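Local coordinates for nitronate monooxygenase family protein (Pseudomonas aeruginosa, PDB 4QIT) that catalyses the FMN-dependent oxidative denitrification of alkyl nitronates with molecular oxygen, propionate 3-nitronate being the presumed natural substrate, at residues I17-L27 / V38-A48; M244-E253 / R340-L351. The protein carries 1 engineered substitution. One frame throughout, in Å; residues are numbered along the deposited sequence.

Two neighbouring regions of one TIM barrel show how packing chemistry changes with place in the fold. Contact 1, deep in the barrel wall, joins the first two strands, 21-23 and 45-48, and relies on backbone and amide hydrogen bonds. Contact 2 is also mostly buried but lies on the outer side of the barrel wall and reaches solvent at one end; it sets the short helix 246-249 against helix 344-355, largely through apolar side chains, with a carboxylate and several waters at its solvent-facing edge. The two meet directly, since Ala24 N and Ile22 O approach the backbone of Met244. Both touch FMN, contact 1 at the isoalloxazine and contact 2 at the phosphate.

Contact 1: residues I17-L27 / V38-A48; sequences IQQPIIQAPML and VSNAGGLGSIA. With FMN (flavin mononucleotide), chain C.
Ile22 and Leu44 are bridged through their backbones where strands 21-23 and 45-48 run side by side in the same direction, their axes 32° apart. Leu44 N donates to Ile21 O at 2.9 Å, and Leu44 O receives Gln23 N at 3.0 Å. Before the bridge, helix 32-41 ends in a Schellman motif at Gly42, and Gly42 O then takes the N-H of Gln19 at 2.8 Å. The strands and the helix between them form the first beta-alpha-beta crossover of the TIM barrel; Ile22-Leu44 is the one backbone bridge between the first strand and the second, while strand 241-244 pairs with the first strand's other edge.

Beyond the bridge, a side chain continues the pairing. The CG of Gln23 stands opposite its own backbone N (chi1 154°), and a bend at chi2 (-100°) lays the amide alongside Ser46. OE1 of Gln23 accepts Ser46 N at 2.9 Å from above its carbonyl plane, while NE2 of Gln23 donates a hydrogen bond to Ser46 O at 3.0 Å, close to the amide plane. A further bond from NE2 to Ala24 O helps fix the rotation of the amide. In return, Ser46 OG donates to Gln23 O at 2.7 Å, and Asn73 of the next strand also bonds this hydroxyl. On the apolar side, Leu44 lies beside Ile22, with CD2 of Leu44 4.0 Å from CG1 of Ile22, and crosses Ile17 at about a right angle. On the other side, toward helix 32-41, both methyls of Val38 pack on CB of Gln23.

At the far end Ala48 CB rests against Leu27, whose backbone N donates to O4 of FMN at 2.8 Å. The glutamine amide thus satisfies buried backbone groups of Ser46 where regular pairing stops, which probably lets the chain leave the strand and present Leu27 N to the flavin.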
loop_
_atom_site.group_PDB
_atom_site.type_symbol
_atom_site.label_atom_id
_atom_site.label_comp_id
_atom_site.label_asym_id
_atom_site.label_seq_id
_atom_site.Cartn_x
_atom_site.Cartn_y
_atom_site.Cartn_z
ATOM N N ILE A 17 9.257 -2.714 28.900
ATOM C CA ILE A 17 9.836 -3.813 28.115
ATOM C C ILE A 17 11.257 -3.598 27.609
ATOM O O ILE A 17 11.779 -2.485 27.657
ATOM C CB ILE A 17 8.921 -4.172 26.920
ATOM C CG1 ILE A 17 8.919 -3.045 25.878
ATOM C CG2 ILE A 17 7.518 -4.479 27.419
ATOM C CD1 ILE A 17 7.822 -3.182 24.801
ATOM N N GLN A 18 11.865 -4.664 27.093
ATOM C CA GLN A 18 13.240 -4.604 26.614
ATOM C C GLN A 18 13.360 -4.369 25.103
ATOM O O GLN A 18 14.333 -3.770 24.651
ATOM C CB GLN A 18 13.997 -5.878 27.009
ATOM C CG GLN A 18 14.148 -6.064 28.513
ATOM C CD GLN A 18 14.976 -4.966 29.149
ATOM O OE1 GLN A 18 16.046 -4.615 28.653
ATOM N NE2 GLN A 18 14.477 -4.406 30.250
ATOM N N GLN A 19 12.388 -4.852 24.325
ATOM C CA GLN A 19 12.486 -4.804 22.863
ATOM C C GLN A 19 11.289 -4.086 22.264
ATOM O O GLN A 19 10.173 -4.282 22.715
ATOM C CB GLN A 19 12.564 -6.218 22.268
ATOM C CG GLN A 19 13.721 -7.044 22.795
ATOM C CD GLN A 19 15.066 -6.422 22.483
ATOM O OE1 GLN A 19 15.203 -5.626 21.547
ATOM N NE2 GLN A 19 16.079 -6.791 23.263
ATOM N N PRO A 20 11.520 -3.277 21.224
ATOM C CA PRO A 20 10.430 -2.463 20.657
ATOM C C PRO A 20 9.597 -3.238 19.640
ATOM O O PRO A 20 9.402 -2.781 18.503
ATOM C CB PRO A 20 11.188 -1.328 19.964
ATOM C CG PRO A 20 12.448 -1.989 19.486
ATOM C CD PRO A 20 12.817 -2.973 20.587
ATOM N N ILE A 21 9.099 -4.394 20.061
ATOM C CA ILE A 21 8.385 -5.295 19.154
ATOM C C ILE A 21 7.120 -5.747 19.848
ATOM O O ILE A 21 7.173 -6.359 20.921
ATOM C CB ILE A 21 9.244 -6.533 18.801
ATOM C CG1 ILE A 21 10.564 -6.098 18.152
ATOM C CG2 ILE A 21 8.474 -7.461 17.868
ATOM C CD1 ILE A 21 11.568 -7.225 18.008
ATOM N N ILE A 22 5.981 -5.423 19.249
ATOM C CA ILE A 22 4.688 -5.849 19.756
ATOM C C ILE A 22 4.190 -6.990 18.878
ATOM O O ILE A 22 4.131 -6.844 17.651
ATOM C CB ILE A 22 3.651 -4.704 19.681
ATOM C CG1 ILE A 22 4.160 -3.452 20.403
ATOM C CG2 ILE A 22 2.302 -5.156 20.244
ATOM C CD1 ILE A 22 3.181 -2.279 20.341
ATOM N N GLN A 23 3.846 -8.128 19.482
ATOM C CA GLN A 23 3.147 -9.175 18.747
ATOM C C GLN A 23 1.686 -8.757 18.694
ATOM O O GLN A 23 1.070 -8.546 19.731
ATOM C CB GLN A 23 3.328 -10.548 19.409
ATOM C CG GLN A 23 2.201 -11.554 19.135
ATOM C CD GLN A 23 1.224 -11.651 20.297
ATOM O OE1 GLN A 23 1.638 -11.752 21.460
ATOM N NE2 GLN A 23 -0.074 -11.601 19.998
ATOM N N ALA A 24 1.148 -8.598 17.487
ATOM C CA ALA A 24 -0.174 -7.991 17.326
ATOM C C ALA A 24 -1.285 -8.791 17.988
ATOM O O ALA A 24 -1.307 -10.021 17.910
ATOM C CB ALA A 24 -0.488 -7.782 15.844
ATOM N N PRO A 25 -2.222 -8.092 18.641
ATOM C CA PRO A 25 -3.420 -8.802 19.075
ATOM C C PRO A 25 -4.157 -9.240 17.834
ATOM O O PRO A 25 -4.244 -8.491 16.855
ATOM C CB PRO A 25 -4.234 -7.732 19.807
ATOM C CG PRO A 25 -3.717 -6.429 19.303
ATOM C CD PRO A 25 -2.283 -6.647 18.911
ATOM N N MET A 26 -4.632 -10.470 17.865
ATOM C CA MET A 26 -5.231 -11.085 16.702
ATOM C C MET A 26 -6.381 -11.939 17.156
ATOM O O MET A 26 -6.180 -13.078 17.568
ATOM C CB MET A 26 -4.192 -11.933 15.958
ATOM C CG MET A 26 -3.072 -11.116 15.312
ATOM S SD MET A 26 -1.908 -12.160 14.420
ATOM C CE MET A 26 -0.914 -12.808 15.775
ATOM N N LEU A 27 -7.590 -11.392 17.089
ATOM C CA LEU A 27 -8.740 -12.109 17.606
ATOM C C LEU A 27 -8.890 -13.454 16.891
ATOM O O LEU A 27 -8.914 -13.514 15.656
ATOM C CB LEU A 27 -10.006 -11.250 17.499
ATOM C CG LEU A 27 -11.257 -11.782 18.201
ATOM C CD1 LEU A 27 -11.037 -11.957 19.696
ATOM C CD2 LEU A 27 -12.412 -10.817 17.939
ATOM N N VAL A 38 6.049 -14.004 24.017
ATOM C CA VAL A 38 6.651 -12.787 23.487
ATOM C C VAL A 38 7.082 -11.826 24.595
ATOM O O VAL A 38 8.182 -11.269 24.554
ATOM C CB VAL A 38 5.687 -12.097 22.503
ATOM C CG1 VAL A 38 6.241 -10.769 22.042
ATOM C CG2 VAL A 38 5.441 -13.016 21.319
ATOM N N SER A 39 6.225 -11.635 25.589
ATOM C CA SER A 39 6.571 -10.787 26.725
ATOM C C SER A 39 7.769 -11.354 27.495
ATOM O O SER A 39 8.693 -10.619 27.817
ATOM C CB SER A 39 5.369 -10.596 27.646
ATOM O OG SER A 39 4.377 -9.784 27.018
ATOM N N ASN A 40 7.769 -12.656 27.760
ATOM C CA ASN A 40 8.922 -13.282 28.411
ATOM C C ASN A 40 10.222 -13.084 27.633
ATOM O O ASN A 40 11.287 -12.857 28.221
ATOM C CB ASN A 40 8.667 -14.776 28.640
ATOM C CG ASN A 40 7.791 -15.041 29.856
ATOM O OD1 ASN A 40 7.629 -14.182 30.718
ATOM N ND2 ASN A 40 7.221 -16.243 29.923
ATOM N N ALA A 41 10.140 -13.156 26.307
ATOM C CA ALA A 41 11.326 -13.015 25.466
ATOM C C ALA A 41 11.816 -11.577 25.384
ATOM O O ALA A 41 12.944 -11.333 24.953
ATOM C CB ALA A 41 11.073 -13.561 24.085
ATOM N N GLY A 42 10.979 -10.626 25.791
ATOM C CA GLY A 42 11.417 -9.247 25.888
ATOM C C GLY A 42 10.607 -8.219 25.117
ATOM O O GLY A 42 10.865 -7.019 25.240
ATOM N N GLY A 43 9.644 -8.680 24.326
ATOM C CA GLY A 43 8.768 -7.773 23.594
ATOM C C GLY A 43 7.457 -7.527 24.318
ATOM O O GLY A 43 7.369 -7.720 25.533
ATOM N N LEU A 44 6.428 -7.119 23.576
ATOM C CA LEU A 44 5.112 -6.904 24.173
ATOM C C LEU A 44 4.122 -7.883 23.564
ATOM O O LEU A 44 3.702 -7.721 22.411
ATOM C CB LEU A 44 4.642 -5.459 23.949
ATOM C CG LEU A 44 3.404 -5.002 24.729
ATOM C CD1 LEU A 44 3.755 -4.888 26.221
ATOM C CD2 LEU A 44 2.882 -3.676 24.189
ATOM N N GLY A 45 3.759 -8.914 24.324
ATOM C CA GLY A 45 2.748 -9.855 23.880
ATOM C C GLY A 45 1.394 -9.183 23.932
ATOM O O GLY A 45 1.205 -8.207 24.681
ATOM N N SER A 46 0.451 -9.688 23.137
ATOM C CA SER A 46 -0.890 -9.102 23.098
ATOM C C SER A 46 -1.987 -10.147 23.037
ATOM O O SER A 46 -1.811 -11.217 22.448
ATOM C CB SER A 46 -1.046 -8.146 21.900
ATOM O OG SER A 46 -0.008 -7.176 21.847
ATOM N N ILE A 47 -3.124 -9.828 23.644
ATOM C CA ILE A 47 -4.352 -10.595 23.435
ATOM C C ILE A 47 -5.492 -9.672 23.025
ATOM O O ILE A 47 -5.469 -8.469 23.313
ATOM C CB ILE A 47 -4.790 -11.411 24.677
ATOM C CG1 ILE A 47 -4.971 -10.502 25.895
ATOM C CG2 ILE A 47 -3.799 -12.548 24.960
ATOM C CD1 ILE A 47 -5.533 -11.208 27.139
ATOM N N ALA A 48 -6.480 -10.257 22.355
ATOM C CA ALA A 48 -7.677 -9.550 21.915
ATOM C C ALA A 48 -8.876 -10.099 22.693
ATOM O O ALA A 48 -9.066 -11.320 22.759
ATOM C CB ALA A 48 -7.870 -9.745 20.411
HETATM N N1 FMN C . -5.841 -5.817 15.089
HETATM C C2 FMN C . -6.688 -5.516 16.147
HETATM O O2 FMN C . -6.725 -4.369 16.572
HETATM N N3 FMN C . -7.463 -6.484 16.747
HETATM C C4 FMN C . -7.412 -7.771 16.257
HETATM O O4 FMN C . -8.094 -8.666 16.750
HETATM C C4A FMN C . -6.578 -8.073 15.196
HETATM N N5 FMN C . -6.556 -9.362 14.733
HETATM C C5A FMN C . -5.728 -9.715 13.694
HETATM C C6 FMN C . -5.730 -11.036 13.270
HETATM C C7 FMN C . -4.907 -11.443 12.240
HETATM C C7M FMN C . -4.949 -12.895 11.854
HETATM C C8 FMN C . -4.087 -10.512 11.603
HETATM C C8M FMN C . -3.202 -10.938 10.467
HETATM C C9 FMN C . -4.093 -9.179 12.030
HETATM C C9A FMN C . -4.914 -8.768 13.087
HETATM N N10 FMN C . -4.939 -7.449 13.543
HETATM C C10 FMN C . -5.782 -7.104 14.597
HETATM C "C1'" FMN C . -4.088 -6.398 12.878
HETATM C "C2'" FMN C . -2.745 -6.193 13.558
HETATM O "O2'" FMN C . -2.931 -5.464 14.744
HETATM C "C3'" FMN C . -1.796 -5.402 12.669
HETATM O "O3'" FMN C . -2.418 -4.268 12.104
HETATM C "C4'" FMN C . -1.367 -6.307 11.535
HETATM O "O4'" FMN C . -1.235 -7.633 12.012
HETATM C "C5'" FMN C . -0.017 -5.836 11.023
HETATM O "O5'" FMN C . 0.113 -6.437 9.771
HETATM P P FMN C . 1.065 -7.692 9.543
HETATM O O1P FMN C . 2.117 -7.727 10.620
HETATM O O2P FMN C . 1.627 -7.556 8.161
HETATM O O3P FMN C . 0.172 -8.881 9.668
HETATM O O HOH W 1 15.234 -8.892 25.379
#

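Contact 2: residues M244-E253 / R340-L351; sequences MGTAFVLCPE and RELPAAELLRTL. With FMN (flavin mononucleotide), chain C.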
loop_
_atom_site.group_PDB
_atom_site.type_symbol
_atom_site.label_atom_id
_atom_site.label_comp_id
_atom_site.label_asym_id
_atom_site.label_seq_id
_atom_site.Cartn_x
_atom_site.Cartn_y
_atom_site.Cartn_z
ATOM N N MET A 244 3.607 -6.582 14.827
ATOM C CA MET A 244 3.711 -7.652 13.838
ATOM C C MET A 244 2.694 -8.740 14.133
ATOM O O MET A 244 2.706 -9.317 15.220
ATOM C CB MET A 244 5.133 -8.241 13.864
ATOM C CG MET A 244 6.202 -7.249 13.420
ATOM S SD MET A 244 7.890 -7.788 13.753
ATOM C CE MET A 244 8.003 -9.173 12.633
ATOM N N GLY A 245 1.807 -9.004 13.176
ATOM C CA GLY A 245 0.792 -10.027 13.338
ATOM C C GLY A 245 1.115 -11.286 12.549
ATOM O O GLY A 245 1.335 -12.360 13.120
ATOM N N THR A 246 1.147 -11.148 11.226
ATOM C CA THR A 246 1.341 -12.296 10.339
ATOM C C THR A 246 2.574 -13.121 10.719
ATOM O O THR A 246 2.537 -14.354 10.692
ATOM C CB THR A 246 1.445 -11.825 8.881
ATOM O OG1 THR A 246 0.244 -11.123 8.544
ATOM C CG2 THR A 246 1.606 -13.003 7.929
ATOM N N ALA A 247 3.643 -12.442 11.128
ATOM C CA ALA A 247 4.881 -13.139 11.516
ATOM C C ALA A 247 4.693 -14.135 12.666
ATOM O O ALA A 247 5.459 -15.107 12.768
ATOM C CB ALA A 247 5.962 -12.145 11.863
ATOM N N PHE A 248 3.687 -13.910 13.515
ATOM C CA PHE A 248 3.475 -14.763 14.690
ATOM C C PHE A 248 2.382 -15.809 14.505
ATOM O O PHE A 248 2.168 -16.641 15.386
ATOM C CB PHE A 248 3.211 -13.929 15.956
ATOM C CG PHE A 248 4.428 -13.197 16.457
ATOM C CD1 PHE A 248 5.328 -13.827 17.306
ATOM C CD2 PHE A 248 4.691 -11.904 16.046
ATOM C CE1 PHE A 248 6.459 -13.173 17.768
ATOM C CE2 PHE A 248 5.819 -11.234 16.499
ATOM C CZ PHE A 248 6.710 -11.877 17.356
ATOM N N VAL A 249 1.699 -15.787 13.363
ATOM C CA VAL A 249 0.585 -16.707 13.135
ATOM C C VAL A 249 0.997 -18.181 13.182
ATOM O O VAL A 249 0.303 -19.017 13.771
ATOM C CB VAL A 249 -0.152 -16.387 11.815
ATOM C CG1 VAL A 249 -1.171 -17.464 11.496
ATOM C CG2 VAL A 249 -0.842 -15.021 11.929
ATOM N N LEU A 250 2.136 -18.489 12.570
ATOM C CA LEU A 250 2.640 -19.863 12.525
ATOM C C LEU A 250 3.301 -20.350 13.817
ATOM O O LEU A 250 3.687 -21.521 13.909
ATOM C CB LEU A 250 3.606 -20.039 11.353
ATOM C CG LEU A 250 3.009 -19.832 9.965
ATOM C CD1 LEU A 250 4.105 -19.995 8.935
ATOM C CD2 LEU A 250 1.881 -20.818 9.694
ATOM N N CYS A 251 3.441 -19.469 14.802
ATOM C CA CYS A 251 4.002 -19.888 16.090
ATOM C C CYS A 251 3.110 -20.973 16.671
ATOM O O CYS A 251 1.888 -20.907 16.550
ATOM C CB CYS A 251 4.085 -18.721 17.073
ATOM S SG CYS A 251 5.242 -17.436 16.592
ATOM N N PRO A 252 3.716 -21.990 17.290
ATOM C CA PRO A 252 2.951 -23.099 17.867
ATOM C C PRO A 252 2.028 -22.632 18.992
ATOM O O PRO A 252 1.023 -23.298 19.275
ATOM C CB PRO A 252 4.045 -24.037 18.405
ATOM C CG PRO A 252 5.243 -23.163 18.581
ATOM C CD PRO A 252 5.167 -22.189 17.437
ATOM N N GLU A 253 2.357 -21.498 19.608
ATOM C CA GLU A 253 1.550 -20.941 20.692
ATOM C C GLU A 253 0.263 -20.272 20.208
ATOM O O GLU A 253 -0.631 -20.028 21.005
ATOM C CB GLU A 253 2.367 -19.926 21.497
ATOM C CG GLU A 253 3.602 -20.500 22.201
ATOM C CD GLU A 253 4.826 -20.601 21.306
ATOM O OE1 GLU A 253 4.776 -20.167 20.131
ATOM O OE2 GLU A 253 5.869 -21.114 21.784
ATOM N N ARG A 340 7.618 -17.377 8.809
ATOM C CA ARG A 340 8.448 -18.442 9.358
ATOM C C ARG A 340 7.653 -19.143 10.448
ATOM O O ARG A 340 6.747 -18.551 11.046
ATOM C CB ARG A 340 9.732 -17.872 9.953
ATOM C CG ARG A 340 10.698 -17.330 8.921
ATOM C CD ARG A 340 11.914 -16.679 9.562
ATOM N NE ARG A 340 11.708 -15.265 9.881
ATOM C CZ ARG A 340 12.683 -14.447 10.261
ATOM N NH1 ARG A 340 13.928 -14.896 10.382
ATOM N NH2 ARG A 340 12.414 -13.179 10.517
ATOM N N GLU A 341 8.008 -20.401 10.708
ATOM C CA GLU A 341 7.349 -21.221 11.726
ATOM C C GLU A 341 8.333 -21.512 12.849
ATOM O O GLU A 341 9.181 -22.403 12.720
ATOM C CB GLU A 341 6.857 -22.540 11.121
ATOM C CG GLU A 341 6.154 -23.459 12.126
ATOM C CD GLU A 341 5.566 -24.695 11.475
ATOM O OE1 GLU A 341 6.080 -25.118 10.418
ATOM O OE2 GLU A 341 4.584 -25.247 12.013
ATOM N N LEU A 342 8.228 -20.759 13.943
ATOM C CA LEU A 342 9.145 -20.900 15.073
ATOM C C LEU A 342 8.385 -20.733 16.378
ATOM O O LEU A 342 7.369 -20.053 16.411
ATOM C CB LEU A 342 10.221 -19.816 15.007
ATOM C CG LEU A 342 11.155 -19.758 13.801
ATOM C CD1 LEU A 342 11.943 -18.456 13.824
ATOM C CD2 LEU A 342 12.113 -20.935 13.822
ATOM N N PRO A 343 8.870 -21.354 17.468
ATOM C CA PRO A 343 8.359 -20.993 18.796
ATOM C C PRO A 343 8.469 -19.484 18.967
ATOM O O PRO A 343 9.456 -18.887 18.522
ATOM C CB PRO A 343 9.326 -21.708 19.750
ATOM C CG PRO A 343 9.811 -22.882 18.960
ATOM C CD PRO A 343 9.918 -22.394 17.536
ATOM N N ALA A 344 7.458 -18.872 19.573
ATOM C CA ALA A 344 7.389 -17.416 19.615
ATOM C C ALA A 344 8.583 -16.745 20.279
ATOM O O ALA A 344 9.041 -15.698 19.813
ATOM C CB ALA A 344 6.083 -16.967 20.254
ATOM N N ALA A 345 9.101 -17.348 21.349
ATOM C CA ALA A 345 10.282 -16.812 22.008
ATOM C C ALA A 345 11.488 -16.840 21.064
ATOM O O ALA A 345 12.240 -15.861 20.990
ATOM C CB ALA A 345 10.578 -17.586 23.285
ATOM N N GLU A 346 11.661 -17.943 20.336
ATOM C CA GLU A 346 12.719 -18.016 19.323
ATOM C C GLU A 346 12.511 -16.980 18.220
ATOM O O GLU A 346 13.466 -16.352 17.763
ATOM C CB GLU A 346 12.844 -19.420 18.710
ATOM C CG GLU A 346 13.980 -19.519 17.671
ATOM C CD GLU A 346 14.156 -20.908 17.055
ATOM O OE1 GLU A 346 13.542 -21.891 17.540
ATOM O OE2 GLU A 346 14.924 -21.018 16.070
ATOM N N LEU A 347 11.271 -16.796 17.784
ATOM C CA LEU A 347 11.031 -15.787 16.760
ATOM C C LEU A 347 11.390 -14.389 17.275
ATOM O O LEU A 347 12.064 -13.633 16.578
ATOM C CB LEU A 347 9.593 -15.848 16.232
ATOM C CG LEU A 347 9.249 -14.748 15.227
ATOM C CD1 LEU A 347 10.127 -14.825 13.978
ATOM C CD2 LEU A 347 7.775 -14.804 14.841
ATOM N N LEU A 348 10.957 -14.051 18.488
ATOM C CA LEU A 348 11.316 -12.766 19.078
ATOM C C LEU A 348 12.846 -12.588 19.121
ATOM O O LEU A 348 13.377 -11.574 18.654
ATOM C CB LEU A 348 10.670 -12.612 20.461
ATOM C CG LEU A 348 10.506 -11.205 21.041
ATOM C CD1 LEU A 348 11.835 -10.619 21.516
ATOM C CD2 LEU A 348 9.830 -10.263 20.026
ATOM N N ARG A 349 13.542 -13.591 19.650
ATOM C CA ARG A 349 15.001 -13.617 19.710
ATOM C C ARG A 349 15.624 -13.374 18.332
ATOM O O ARG A 349 16.556 -12.571 18.184
ATOM C CB ARG A 349 15.429 -14.992 20.238
ATOM C CG ARG A 349 16.715 -15.053 21.039
ATOM C CD ARG A 349 16.868 -16.443 21.667
ATOM N NE ARG A 349 15.728 -16.761 22.514
ATOM C CZ ARG A 349 14.989 -17.870 22.443
ATOM N NH1 ARG A 349 15.249 -18.826 21.561
ATOM N NH2 ARG A 349 13.974 -18.017 23.280
ATOM N N THR A 350 15.095 -14.068 17.331
ATOM C CA THR A 350 15.600 -13.985 15.969
ATOM C C THR A 350 15.408 -12.586 15.382
ATOM O O THR A 350 16.308 -12.042 14.737
ATOM C CB THR A 350 14.927 -15.042 15.073
ATOM O OG1 THR A 350 15.224 -16.358 15.579
ATOM C CG2 THR A 350 15.433 -14.933 13.650
ATOM N N LEU A 351 14.232 -12.009 15.607
ATOM C CA LEU A 351 13.965 -10.638 15.187
ATOM C C LEU A 351 14.923 -9.638 15.815
ATOM O O LEU A 351 15.372 -8.702 15.148
ATOM C CB LEU A 351 12.522 -10.259 15.509
ATOM C CG LEU A 351 11.461 -11.027 14.711
ATOM C CD1 LEU A 351 10.098 -10.730 15.297
ATOM C CD2 LEU A 351 11.499 -10.656 13.232
HETATM N N1 FMN C . -5.841 -5.817 15.089
HETATM C C2 FMN C . -6.688 -5.516 16.147
HETATM O O2 FMN C . -6.725 -4.369 16.572
HETATM N N3 FMN C . -7.463 -6.484 16.747
HETATM C C4 FMN C . -7.412 -7.771 16.257
HETATM O O4 FMN C . -8.094 -8.666 16.750
HETATM C C4A FMN C . -6.578 -8.073 15.196
HETATM N N5 FMN C . -6.556 -9.362 14.733
HETATM C C5A FMN C . -5.728 -9.715 13.694
HETATM C C6 FMN C . -5.730 -11.036 13.270
HETATM C C7 FMN C . -4.907 -11.443 12.240
HETATM C C7M FMN C . -4.949 -12.895 11.854
HETATM C C8 FMN C . -4.087 -10.512 11.603
HETATM C C8M FMN C . -3.202 -10.938 10.467
HETATM C C9 FMN C . -4.093 -9.179 12.030
HETATM C C9A FMN C . -4.914 -8.768 13.087
HETATM N N10 FMN C . -4.939 -7.449 13.543
HETATM C C10 FMN C . -5.782 -7.104 14.597
HETATM C "C1'" FMN C . -4.088 -6.398 12.878
HETATM C "C2'" FMN C . -2.745 -6.193 13.558
HETATM O "O2'" FMN C . -2.931 -5.464 14.744
HETATM C "C3'" FMN C . -1.796 -5.402 12.669
HETATM O "O3'" FMN C . -2.418 -4.268 12.104
HETATM C "C4'" FMN C . -1.367 -6.307 11.535
HETATM O "O4'" FMN C . -1.235 -7.633 12.012
HETATM C "C5'" FMN C . -0.017 -5.836 11.023
HETATM O "O5'" FMN C . 0.113 -6.437 9.771
HETATM P P FMN C . 1.065 -7.692 9.543
HETATM O O1P FMN C . 2.117 -7.727 10.620
HETATM O O2P FMN C . 1.627 -7.556 8.161
HETATM O O3P FMN C . 0.172 -8.881 9.668
HETATM O O HOH W 2 7.095 -15.290 10.510
HETATM O O HOH W 3 2.594 -23.441 12.320
HETATM O O HOH W 4 4.537 -24.484 14.997
HETATM O O HOH W 5 8.278 -19.773 22.585
#
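Phe248 and Leu347 form the centre of a buried, mainly apolar contact on the outside of the barrel, where the short helical turn after strand 241-244 and the loop that follows it meet the start of the C-terminal helix 344-355. CD2 of Leu347 sits over one face of the Phe248 ring, 3.8 Å from its centroid, in a CH-pi contact. That methyl also presses against Ala247 O, a tight 3.1 Å from CD2 of Leu347. Leu348 CD2 comes to the ring edge. Farther along, Met244 and Leu351 meet tip to tip, CE of Met244 lying 3.7 Å from CD1 of Leu351.

The segment 244-253 carries the phosphate-binding turn familiar from TIM barrels: Gly245 N donates to O1P of FMN at 2.9 Å and Thr246 N to O3P. Gly224, after the preceding strand, also bonds the cofactor. The same short helix therefore offers its N-terminal end to the phosphate and its Phe248 ring to helix 344-355.

Nearer the surface the chemistry turns polar. Pro343 occupies the N-cap position of the C-terminal helix, and Ala344 N donates to Glu253 OE1 at 3.0 Å, approaching from above the carboxylate plane. A bend at chi2 (83°) brings this carboxylate to the helix end, whose dipole would probably favour its negative charge. A water links Glu253 OE2 to Ala345 N. Two more waters lie between Leu250 O and Glu341 OE2, while Glu341 OE1 makes a salt bridge to Lys265.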